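Local atomic coordinates of periplasmic binding protein (Veillonella parvula, PDB entry 4MO9), a protein that probably captures an iron-siderophore complex or similar solute outside the cell membrane and hands it to an import transporter. Residues A79-W82 and K83-A87; D127-S131 and D132-K136; S245-N248 and P249-L253; E282-S285 and Q286-K290. All blocks are in the same frame, centred on the assembly; numbering follows the deposited sequence.

How the contacts relate
All four contacts illustrate one principle, that side chains a few residues apart are placed against each other by the helix, or helix start, that carries them, and they follow one another along the chain without touching. Contacts 1 and 4 lie wholly within a helix, contact 2 joins two helices at a kink and contact 3 leads a loop into a helix. Contact 2 belongs to the crossover of the four-stranded parallel sheet; contacts 3 and 4 belong to the five-stranded mixed sheet, their centres about 23 Å apart. Contacts 2 and 4 are the most distant pair, about 43 Å between centres. The bound trimethylamine oxide lies about 11 Å from the side chains of M81 in contact 1 and Q128 in contact 2.

Contact 1: residues A79-W82 and K83-A87; sequences ADMW and KHFTA
Along the first turns of helix 79-88 the N-H groups of K83, H84, F85 and T86 donate in order to the carbonyls of A79, D80, M81 and W82, the i-to-i+4 pattern of an alpha-helix. The last carbonyl has a second donor. T86 OG1 lies 2.6 Å from W82 O, closer than T86 N at 3.0 Å from W82 O, and the two approach from opposite faces of the carbonyl plane. With chi1 at 56°, OG1 of T86 falls between its own backbone N and carbonyl carbon, which turns the hydroxyl back onto the preceding turn. The methyl is thereby brought over the indole: T86 CG2 stands 3.4 Å from the centroid of the W82 six-membered ring, almost on the ring normal, in a tight CH-pi contact. If W82 were an alanine, T86 CG2 would probably lose the aromatic face it packs on, and a gap would be likely to open toward L74 and Q75 of helix 73-77.

M81, a selenomethionine, and F85 make a second CH-pi contact. M81 CB sits over the phenyl face, 4.2 Å from the F85 ring centroid, while M81 O lies 3.1 Å from F85 CG. That ring also stacks with F358. K83 runs its aliphatic chain past A79, CG being 3.2 Å from A79 O, and its NZ pairs with E279. H84 bonds S359 O and stacks with F278. The chemistry is thus divided round the helix: a doubly held carbonyl and CH-pi contacts bind successive turns to each other, while the polar ends of K83 and H84 tie it to neighbouring loops.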
loop_
_atom_site.group_PDB
_atom_site.type_symbol
_atom_site.label_atom_id
_atom_site.label_comp_id
_atom_site.label_asym_id
_atom_site.label_seq_id
_atom_site.Cartn_x
_atom_site.Cartn_y
_atom_site.Cartn_z
ATOM N N ALA A 79 -0.745 12.054 6.799
ATOM C CA ALA A 79 -0.617 12.713 8.099
ATOM C C ALA A 79 -1.489 12.080 9.177
ATOM O O ALA A 79 -1.167 12.156 10.368
ATOM C CB ALA A 79 -0.903 14.210 7.986
ATOM N N ASP A 80 -2.597 11.463 8.779
ATOM C CA ASP A 80 -3.442 10.829 9.784
ATOM C C ASP A 80 -2.704 9.659 10.430
ATOM O O ASP A 80 -2.806 9.452 11.643
ATOM C CB ASP A 80 -4.803 10.403 9.218
ATOM C CG ASP A 80 -4.686 9.374 8.114
ATOM O OD1 ASP A 80 -3.751 9.482 7.282
ATOM O OD2 ASP A 80 -5.553 8.461 8.073
HETATM N N MSE A 81 -1.942 8.915 9.629
HETATM C CA MSE A 81 -1.119 7.840 10.169
HETATM C C MSE A 81 0.002 8.401 11.055
HETATM O O MSE A 81 0.273 7.879 12.144
HETATM C CB MSE A 81 -0.527 6.996 9.035
HETATM C CG MSE A 81 -1.542 6.152 8.296
HETATM SE SE MSE A 81 -0.690 5.171 6.844
HETATM C CE MSE A 81 -2.153 3.938 6.460
ATOM N N TRP A 82 0.643 9.473 10.595
ATOM C CA TRP A 82 1.692 10.124 11.377
ATOM C C TRP A 82 1.203 10.557 12.762
ATOM O O TRP A 82 1.906 10.345 13.755
ATOM C CB TRP A 82 2.281 11.323 10.618
ATOM C CG TRP A 82 3.430 11.964 11.334
ATOM C CD1 TRP A 82 3.483 13.224 11.856
ATOM C CD2 TRP A 82 4.695 11.355 11.621
ATOM N NE1 TRP A 82 4.710 13.437 12.449
ATOM C CE2 TRP A 82 5.473 12.307 12.314
ATOM C CE3 TRP A 82 5.248 10.101 11.350
ATOM C CZ2 TRP A 82 6.780 12.040 12.742
ATOM C CZ3 TRP A 82 6.534 9.831 11.780
ATOM C CH2 TRP A 82 7.288 10.798 12.466
ATOM N N LYS A 83 0.010 11.154 12.839
ATOM C CA LYS A 83 -0.529 11.569 14.136
ATOM C C LYS A 83 -0.775 10.364 15.033
ATOM O O LYS A 83 -0.457 10.377 16.223
ATOM C CB LYS A 83 -1.862 12.311 13.986
ATOM C CG LYS A 83 -1.839 13.569 13.144
ATOM C CD LYS A 83 -3.288 14.070 12.947
ATOM C CE LYS A 83 -3.526 14.581 11.525
ATOM N NZ LYS A 83 -4.934 14.382 11.093
ATOM N N HIS A 84 -1.379 9.329 14.460
ATOM C CA HIS A 84 -1.751 8.152 15.226
ATOM C C HIS A 84 -0.495 7.462 15.759
ATOM O O HIS A 84 -0.403 7.120 16.945
ATOM C CB HIS A 84 -2.538 7.192 14.338
ATOM C CG HIS A 84 -3.105 6.019 15.069
ATOM N ND1 HIS A 84 -4.130 6.140 15.986
ATOM C CD2 HIS A 84 -2.793 4.701 15.026
ATOM C CE1 HIS A 84 -4.421 4.949 16.475
ATOM N NE2 HIS A 84 -3.623 4.056 15.910
ATOM N N PHE A 85 0.482 7.283 14.879
ATOM C CA PHE A 85 1.681 6.542 15.231
ATOM C C PHE A 85 2.516 7.312 16.250
ATOM O O PHE A 85 3.015 6.730 17.213
ATOM C CB PHE A 85 2.506 6.208 13.985
ATOM C CG PHE A 85 1.785 5.330 12.987
ATOM C CD1 PHE A 85 0.589 4.694 13.322
ATOM C CD2 PHE A 85 2.313 5.136 11.713
ATOM C CE1 PHE A 85 -0.074 3.892 12.393
ATOM C CE2 PHE A 85 1.655 4.335 10.779
ATOM C CZ PHE A 85 0.461 3.714 11.121
ATOM N N THR A 86 2.662 8.620 16.047
ATOM C CA THR A 86 3.466 9.434 16.963
ATOM C C THR A 86 2.789 9.568 18.323
ATOM O O THR A 86 3.459 9.670 19.351
ATOM C CB THR A 86 3.823 10.825 16.375
ATOM O OG1 THR A 86 2.635 11.522 15.987
ATOM C CG2 THR A 86 4.720 10.665 15.171
ATOM N N ALA A 87 1.462 9.540 18.330
ATOM C CA ALA A 87 0.716 9.593 19.583
ATOM C C ALA A 87 1.070 8.391 20.450
ATOM O O ALA A 87 1.230 8.516 21.667
ATOM C CB ALA A 87 -0.780 9.631 19.317
#

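Contact 2: residues D127-S131 and D132-K136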
loop_
_atom_site.group_PDB
_atom_site.type_symbol
_atom_site.label_atom_id
_atom_site.label_comp_id
_atom_site.label_asym_id
_atom_site.label_seq_id
_atom_site.Cartn_x
_atom_site.Cartn_y
_atom_site.Cartn_z
ATOM N N ASP A 127 16.190 3.290 -9.869
ATOM C CA ASP A 127 16.858 4.053 -10.922
ATOM C C ASP A 127 17.272 5.436 -10.431
ATOM O O ASP A 127 18.424 5.853 -10.611
ATOM C CB ASP A 127 15.971 4.167 -12.168
ATOM C CG ASP A 127 15.831 2.847 -12.902
ATOM O OD1 ASP A 127 16.762 2.014 -12.816
ATOM O OD2 ASP A 127 14.794 2.646 -13.568
ATOM N N GLN A 128 16.342 6.140 -9.797
ATOM C CA GLN A 128 16.629 7.467 -9.267
ATOM C C GLN A 128 17.707 7.395 -8.177
ATOM O O GLN A 128 18.620 8.216 -8.145
ATOM C CB GLN A 128 15.364 8.103 -8.701
ATOM C CG GLN A 128 15.507 9.578 -8.428
ATOM C CD GLN A 128 15.531 10.391 -9.707
ATOM O OE1 GLN A 128 16.189 11.435 -9.792
ATOM N NE2 GLN A 128 14.813 9.913 -10.716
ATOM N N TYR A 129 17.592 6.411 -7.290
ATOM C CA TYR A 129 18.553 6.253 -6.210
ATOM C C TYR A 129 19.955 6.055 -6.784
ATOM O O TYR A 129 20.902 6.745 -6.392
ATOM C CB TYR A 129 18.152 5.069 -5.326
ATOM C CG TYR A 129 19.168 4.700 -4.256
ATOM C CD1 TYR A 129 19.362 5.512 -3.142
ATOM C CD2 TYR A 129 19.911 3.527 -4.350
ATOM C CE1 TYR A 129 20.295 5.166 -2.150
ATOM C CE2 TYR A 129 20.825 3.170 -3.369
ATOM C CZ TYR A 129 21.010 3.989 -2.276
ATOM O OH TYR A 129 21.915 3.630 -1.305
ATOM N N GLU A 130 20.082 5.131 -7.732
ATOM C CA GLU A 130 21.386 4.824 -8.305
ATOM C C GLU A 130 21.964 6.013 -9.054
ATOM O O GLU A 130 23.183 6.190 -9.102
ATOM C CB GLU A 130 21.316 3.578 -9.197
ATOM C CG GLU A 130 20.802 2.355 -8.442
ATOM C CD GLU A 130 21.384 1.036 -8.921
ATOM O OE1 GLU A 130 21.412 0.801 -10.151
ATOM O OE2 GLU A 130 21.799 0.227 -8.053
ATOM N N SER A 131 21.093 6.844 -9.618
ATOM C CA SER A 131 21.560 8.003 -10.372
ATOM C C SER A 131 22.017 9.137 -9.455
ATOM O O SER A 131 22.995 9.822 -9.748
ATOM C CB SER A 131 20.450 8.512 -11.289
ATOM O OG SER A 131 20.951 9.519 -12.145
ATOM N N ASP A 132 21.298 9.330 -8.350
ATOM C CA ASP A 132 21.460 10.531 -7.523
ATOM C C ASP A 132 22.353 10.378 -6.287
ATOM O O ASP A 132 23.031 11.328 -5.919
ATOM C CB ASP A 132 20.095 11.052 -7.045
ATOM C CG ASP A 132 19.329 11.802 -8.125
ATOM O OD1 ASP A 132 19.920 12.125 -9.182
ATOM O OD2 ASP A 132 18.124 12.082 -7.898
ATOM N N ALA A 133 22.332 9.207 -5.647
ATOM C CA ALA A 133 22.865 9.063 -4.286
ATOM C C ALA A 133 23.743 7.834 -4.022
ATOM O O ALA A 133 24.644 7.897 -3.182
ATOM C CB ALA A 133 21.711 9.091 -3.269
ATOM N N LYS A 134 23.463 6.718 -4.698
ATOM C CA LYS A 134 24.109 5.440 -4.369
ATOM C C LYS A 134 25.637 5.497 -4.354
ATOM O O LYS A 134 26.250 4.930 -3.461
ATOM C CB LYS A 134 23.628 4.293 -5.274
ATOM C CG LYS A 134 24.195 2.919 -4.849
ATOM C CD LYS A 134 23.566 1.735 -5.621
ATOM C CE LYS A 134 24.109 0.380 -5.113
ATOM N NZ LYS A 134 25.603 0.297 -5.170
ATOM N N ALA A 135 26.251 6.187 -5.314
ATOM C CA ALA A 135 27.709 6.309 -5.304
ATOM C C ALA A 135 28.174 6.943 -3.992
ATOM O O ALA A 135 29.201 6.542 -3.428
ATOM C CB ALA A 135 28.206 7.117 -6.496
ATOM N N LYS A 136 27.410 7.913 -3.499
ATOM C CA LYS A 136 27.769 8.583 -2.253
ATOM C C LYS A 136 27.535 7.681 -1.045
ATOM O O LYS A 136 28.323 7.695 -0.085
ATOM C CB LYS A 136 27.029 9.914 -2.118
ATOM C CG LYS A 136 27.515 10.957 -3.128
ATOM C CD LYS A 136 26.869 12.307 -2.890
ATOM C CE LYS A 136 27.367 13.342 -3.884
ATOM N NZ LYS A 136 26.641 14.635 -3.709
HETATM O O HOH W 1 25.166 7.481 -7.636
#
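Y129 O is gripped by two backbone N-H groups, A133 N at 2.9 Å and K134 N at 3.1 Å, and D132 N adds a weak third bond to it. The bond from A133 is the usual i-to-i+4 link, whereas that from K134 reaches one residue further, as happens when a helix widens at its end. D132 N donates chiefly to Q128 O, at 2.9 Å. A133 then leaves helical backbone angles and at once takes the N-cap position of helix 134-139. A water spans the kink, donating a hydrogen bond to E130 O and accepting one from A135 N. In the chain the two helices connect the neighbouring parallel strands 118-122 and 143-147, so the kink sits within a beta-alpha-beta crossover of the four-stranded sheet.

The Y129 side chain, its CG opposite the backbone N (chi1 173°), reaches across the kink. K134 CA stands above one face of the phenol, toward its rim, and Y129 CE2 comes within 3.6 Å of K134 CB. A glycine at Y129 would probably open a gap between K134 and I119 and I121 of strand 118-122, and would leave T144 OG1 without the phenol hydroxyl that bonds it.

E130 and K134 lie alongside each other, pointing the same way. E130 OE2 is 3.4 Å from K134 CD, but 4.8 Å from K134 NZ, so the carboxylate meets the aliphatic chain rather than the ammonium group. The K134 chain is extended as far as CE and bends at chi4 (-56°); its NZ forms a salt bridge with D138, while E130 OE2 is hydrogen-bonded to Y146 OH.

Contact 3: residues S245-N248 and P249-L253; sequences SPIN and PEFVL
P249, joined directly to N248, has a phi of -46° near the start of helix 249-255, and its pyrrolidine ring, which carries no N-H, packs against F214.

At E250 the side chain folds back toward the loop. Bent at chi2 (76°), it brings OE2 to 3.3 Å from N248 CB and to 3.5 Å from N248 ND2, the latter a weak hydrogen bond. Carboxylate and amide are nearly coplanar although the two side chains, both on exposed residues, cross at about a right angle.

F251 meets the loop through both backbone and ring. Its backbone N donates to N248 O at 2.9 Å, an i-to-i+3 bond, with the donor well above the carbonyl plane rather than on a lone pair. The phenyl ring meets I247 from one side: I247 CG1 is 3.6 Å from F251 CD1, and the terminal methyl CD1 of I247 lies over the ring face, 4.2 Å from its centroid, in a CH-pi contact. T237 touches the same phenylalanine. This helix belongs to the crossover that leaves the edge strand 234-235 of the five-stranded mixed sheet and returns in strand 259-263, passing the strand 201-206 that separates them; all three run parallel.

V252, next in line, takes the other branch of I247. The methyl groups V252 CG2 and I247 CG2 approach to 4.1 Å, and both residues rest on Y203 of strand 201-206, so the isoleucine is divided between phenylalanine, valine and the sheet, with I241 also against it.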
loop_
_atom_site.group_PDB
_atom_site.type_symbol
_atom_site.label_atom_id
_atom_site.label_comp_id
_atom_site.label_asym_id
_atom_site.label_seq_id
_atom_site.Cartn_x
_atom_site.Cartn_y
_atom_site.Cartn_z
ATOM N N SER A 245 -4.669 7.385 -15.298
ATOM C CA SER A 245 -5.094 8.717 -15.689
ATOM C C SER A 245 -6.614 8.692 -15.677
ATOM O O SER A 245 -7.216 7.615 -15.671
ATOM C CB SER A 245 -4.582 9.047 -17.088
ATOM O OG SER A 245 -5.117 8.146 -18.039
ATOM N N PRO A 246 -7.249 9.866 -15.652
ATOM C CA PRO A 246 -8.709 9.764 -15.549
ATOM C C PRO A 246 -9.386 9.405 -16.872
ATOM O O PRO A 246 -8.865 9.713 -17.948
ATOM C CB PRO A 246 -9.133 11.149 -15.058
ATOM C CG PRO A 246 -8.003 12.062 -15.428
ATOM C CD PRO A 246 -6.750 11.238 -15.444
ATOM N N ILE A 247 -10.530 8.734 -16.772
ATOM C CA ILE A 247 -11.315 8.321 -17.932
ATOM C C ILE A 247 -12.351 9.407 -18.249
ATOM O O ILE A 247 -12.659 10.240 -17.398
ATOM C CB ILE A 247 -12.030 6.975 -17.639
ATOM C CG1 ILE A 247 -12.522 6.308 -18.923
ATOM C CG2 ILE A 247 -13.187 7.175 -16.670
ATOM C CD1 ILE A 247 -11.470 6.215 -20.002
ATOM N N ASN A 248 -12.877 9.423 -19.468
ATOM C CA ASN A 248 -13.981 10.331 -19.771
ATOM C C ASN A 248 -15.277 9.800 -19.161
ATOM O O ASN A 248 -15.591 8.622 -19.317
ATOM C CB ASN A 248 -14.142 10.535 -21.284
ATOM C CG ASN A 248 -14.104 9.229 -22.057
ATOM O OD1 ASN A 248 -13.141 8.465 -21.961
ATOM N ND2 ASN A 248 -15.160 8.962 -22.827
ATOM N N PRO A 249 -16.031 10.664 -18.458
ATOM C CA PRO A 249 -17.283 10.290 -17.781
ATOM C C PRO A 249 -18.238 9.445 -18.641
ATOM O O PRO A 249 -18.878 8.523 -18.123
ATOM C CB PRO A 249 -17.927 11.642 -17.481
ATOM C CG PRO A 249 -16.775 12.576 -17.319
ATOM C CD PRO A 249 -15.692 12.085 -18.250
ATOM N N GLU A 250 -18.313 9.757 -19.933
ATOM C CA GLU A 250 -19.208 9.064 -20.860
ATOM C C GLU A 250 -18.859 7.583 -21.011
ATOM O O GLU A 250 -19.732 6.756 -21.275
ATOM C CB GLU A 250 -19.189 9.735 -22.240
ATOM C CG GLU A 250 -19.501 11.231 -22.240
ATOM C CD GLU A 250 -18.329 12.076 -21.755
ATOM O OE1 GLU A 250 -18.566 13.213 -21.289
ATOM O OE2 GLU A 250 -17.172 11.603 -21.835
ATOM N N PHE A 251 -17.578 7.262 -20.852
ATOM C CA PHE A 251 -17.097 5.887 -20.940
ATOM C C PHE A 251 -17.807 5.007 -19.910
ATOM O O PHE A 251 -18.258 3.904 -20.230
ATOM C CB PHE A 251 -15.578 5.866 -20.716
ATOM C CG PHE A 251 -14.918 4.538 -20.990
ATOM C CD1 PHE A 251 -14.654 3.650 -19.953
ATOM C CD2 PHE A 251 -14.513 4.199 -22.276
ATOM C CE1 PHE A 251 -14.024 2.432 -20.200
ATOM C CE2 PHE A 251 -13.886 2.987 -22.529
ATOM C CZ PHE A 251 -13.640 2.101 -21.492
ATOM N N VAL A 252 -17.925 5.501 -18.679
ATOM C CA VAL A 252 -18.542 4.723 -17.606
ATOM C C VAL A 252 -20.032 4.457 -17.863
ATOM O O VAL A 252 -20.513 3.339 -17.652
ATOM C CB VAL A 252 -18.328 5.374 -16.218
ATOM C CG1 VAL A 252 -19.040 4.582 -15.138
ATOM C CG2 VAL A 252 -16.835 5.455 -15.883
ATOM N N LEU A 253 -20.754 5.473 -18.333
ATOM C CA LEU A 253 -22.171 5.313 -18.647
ATOM C C LEU A 253 -22.390 4.250 -19.730
ATOM O O LEU A 253 -23.317 3.439 -19.633
ATOM C CB LEU A 253 -22.787 6.652 -19.073
ATOM C CG LEU A 253 -22.670 7.811 -18.074
ATOM C CD1 LEU A 253 -23.296 9.095 -18.611
ATOM C CD2 LEU A 253 -23.301 7.442 -16.748
#

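Contact 4: residues E282-S285 and Q286-K290; sequences EDSS and QALLK
The side chain of Q286 runs alongside that of E282, one turn earlier, both pointing the same way. Q286 CB lies 3.5 Å from E282 O and is about as close to D283 O. CG, opposite the carbonyl carbon of Q286 (chi1 -78°), is 3.3 Å from E282 O and is 3.8 Å from E282 OE2. A bend at chi2 turns the amide, and CD sits slightly further from that oxygen. At the tip, NE2 gives E282 OE2 a weak hydrogen bond of 3.4 Å; it is fairly straight at 161°, with carboxylate and amide planes 44° apart. The amide is more firmly engaged outside the turn, NE2 donating to H367 O and OE1 accepting from N369 N, so both of its polar atoms are used and its rotation is fixed.

These residues open helix 282-295, which lies against the edge of the five-stranded mixed sheet, where outermost strand 365-367 runs antiparallel to strand 310-313. M366 touches E282, S285, Q286 and L289, and L289 reaches V310 and S312 too.

Backbone bonds follow the usual i-to-i+4 order, with L288 N 2.9 Å from S284 O. On that flank L288 CG passes 3.4 Å from S284 O, and its methyl CD1 meets S284 OG at 3.6 Å. The buried hydroxyl of S285 is satisfied by R275 O.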
loop_
_atom_site.group_PDB
_atom_site.type_symbol
_atom_site.label_atom_id
_atom_site.label_comp_id
_atom_site.label_asym_id
_atom_site.label_seq_id
_atom_site.Cartn_x
_atom_site.Cartn_y
_atom_site.Cartn_z
ATOM N N GLU A 282 -17.922 5.594 10.002
ATOM C CA GLU A 282 -18.844 4.853 9.147
ATOM C C GLU A 282 -19.858 5.775 8.449
ATOM O O GLU A 282 -20.033 5.700 7.231
ATOM C CB GLU A 282 -19.568 3.781 9.970
ATOM C CG GLU A 282 -20.654 3.019 9.225
ATOM C CD GLU A 282 -20.096 2.000 8.249
ATOM O OE1 GLU A 282 -18.916 1.603 8.400
ATOM O OE2 GLU A 282 -20.845 1.591 7.333
ATOM N N ASP A 283 -20.498 6.656 9.210
ATOM C CA ASP A 283 -21.517 7.552 8.652
ATOM C C ASP A 283 -20.959 8.495 7.591
ATOM O O ASP A 283 -21.568 8.690 6.534
ATOM C CB ASP A 283 -22.206 8.364 9.758
ATOM C CG ASP A 283 -23.147 7.524 10.594
ATOM O OD1 ASP A 283 -23.421 6.376 10.190
ATOM O OD2 ASP A 283 -23.613 8.006 11.647
ATOM N N SER A 284 -19.803 9.084 7.881
ATOM C CA SER A 284 -19.148 10.004 6.954
ATOM C C SER A 284 -18.723 9.292 5.671
ATOM O O SER A 284 -19.006 9.762 4.570
ATOM C CB SER A 284 -17.937 10.659 7.628
ATOM O OG SER A 284 -17.122 11.326 6.688
ATOM N N SER A 285 -18.050 8.155 5.814
ATOM C CA SER A 285 -17.623 7.392 4.650
ATOM C C SER A 285 -18.803 6.958 3.773
ATOM O O SER A 285 -18.690 6.947 2.548
ATOM C CB SER A 285 -16.777 6.192 5.070
ATOM O OG SER A 285 -15.528 6.629 5.596
ATOM N N GLN A 286 -19.928 6.612 4.392
ATOM C CA GLN A 286 -21.136 6.271 3.639
ATOM C C GLN A 286 -21.655 7.465 2.839
ATOM O O GLN A 286 -22.021 7.341 1.663
ATOM C CB GLN A 286 -22.244 5.777 4.581
ATOM C CG GLN A 286 -22.074 4.329 5.046
ATOM C CD GLN A 286 -22.342 3.310 3.942
ATOM O OE1 GLN A 286 -22.963 3.622 2.923
ATOM N NE2 GLN A 286 -21.880 2.081 4.150
ATOM N N ALA A 287 -21.705 8.626 3.482
ATOM C CA ALA A 287 -22.218 9.817 2.825
ATOM C C ALA A 287 -21.298 10.273 1.692
ATOM O O ALA A 287 -21.777 10.675 0.632
ATOM C CB ALA A 287 -22.437 10.932 3.835
ATOM N N LEU A 288 -19.984 10.219 1.917
ATOM C CA LEU A 288 -19.023 10.602 0.889
ATOM C C LEU A 288 -19.105 9.678 -0.336
ATOM O O LEU A 288 -19.061 10.151 -1.478
ATOM C CB LEU A 288 -17.597 10.641 1.458
ATOM C CG LEU A 288 -17.330 11.768 2.468
ATOM C CD1 LEU A 288 -16.079 11.449 3.273
ATOM C CD2 LEU A 288 -17.175 13.116 1.785
ATOM N N LEU A 289 -19.237 8.373 -0.097
ATOM C CA LEU A 289 -19.378 7.404 -1.187
ATOM C C LEU A 289 -20.691 7.626 -1.934
ATOM O O LEU A 289 -20.711 7.713 -3.168
ATOM C CB LEU A 289 -19.311 5.975 -0.644
ATOM C CG LEU A 289 -19.159 4.867 -1.689
ATOM C CD1 LEU A 289 -18.049 5.228 -2.664
ATOM C CD2 LEU A 289 -18.814 3.519 -1.037
ATOM N N LYS A 290 -21.788 7.735 -1.191
ATOM C CA LYS A 290 -23.093 7.950 -1.815
ATOM C C LYS A 290 -23.119 9.208 -2.690
ATOM O O LYS A 290 -23.749 9.222 -3.748
ATOM C CB LYS A 290 -24.204 8.001 -0.759
ATOM C CG LYS A 290 -25.552 8.448 -1.307
ATOM C CD LYS A 290 -26.651 8.354 -0.256
ATOM C CE LYS A 290 -27.994 8.731 -0.855
ATOM N NZ LYS A 290 -29.096 8.625 0.139
#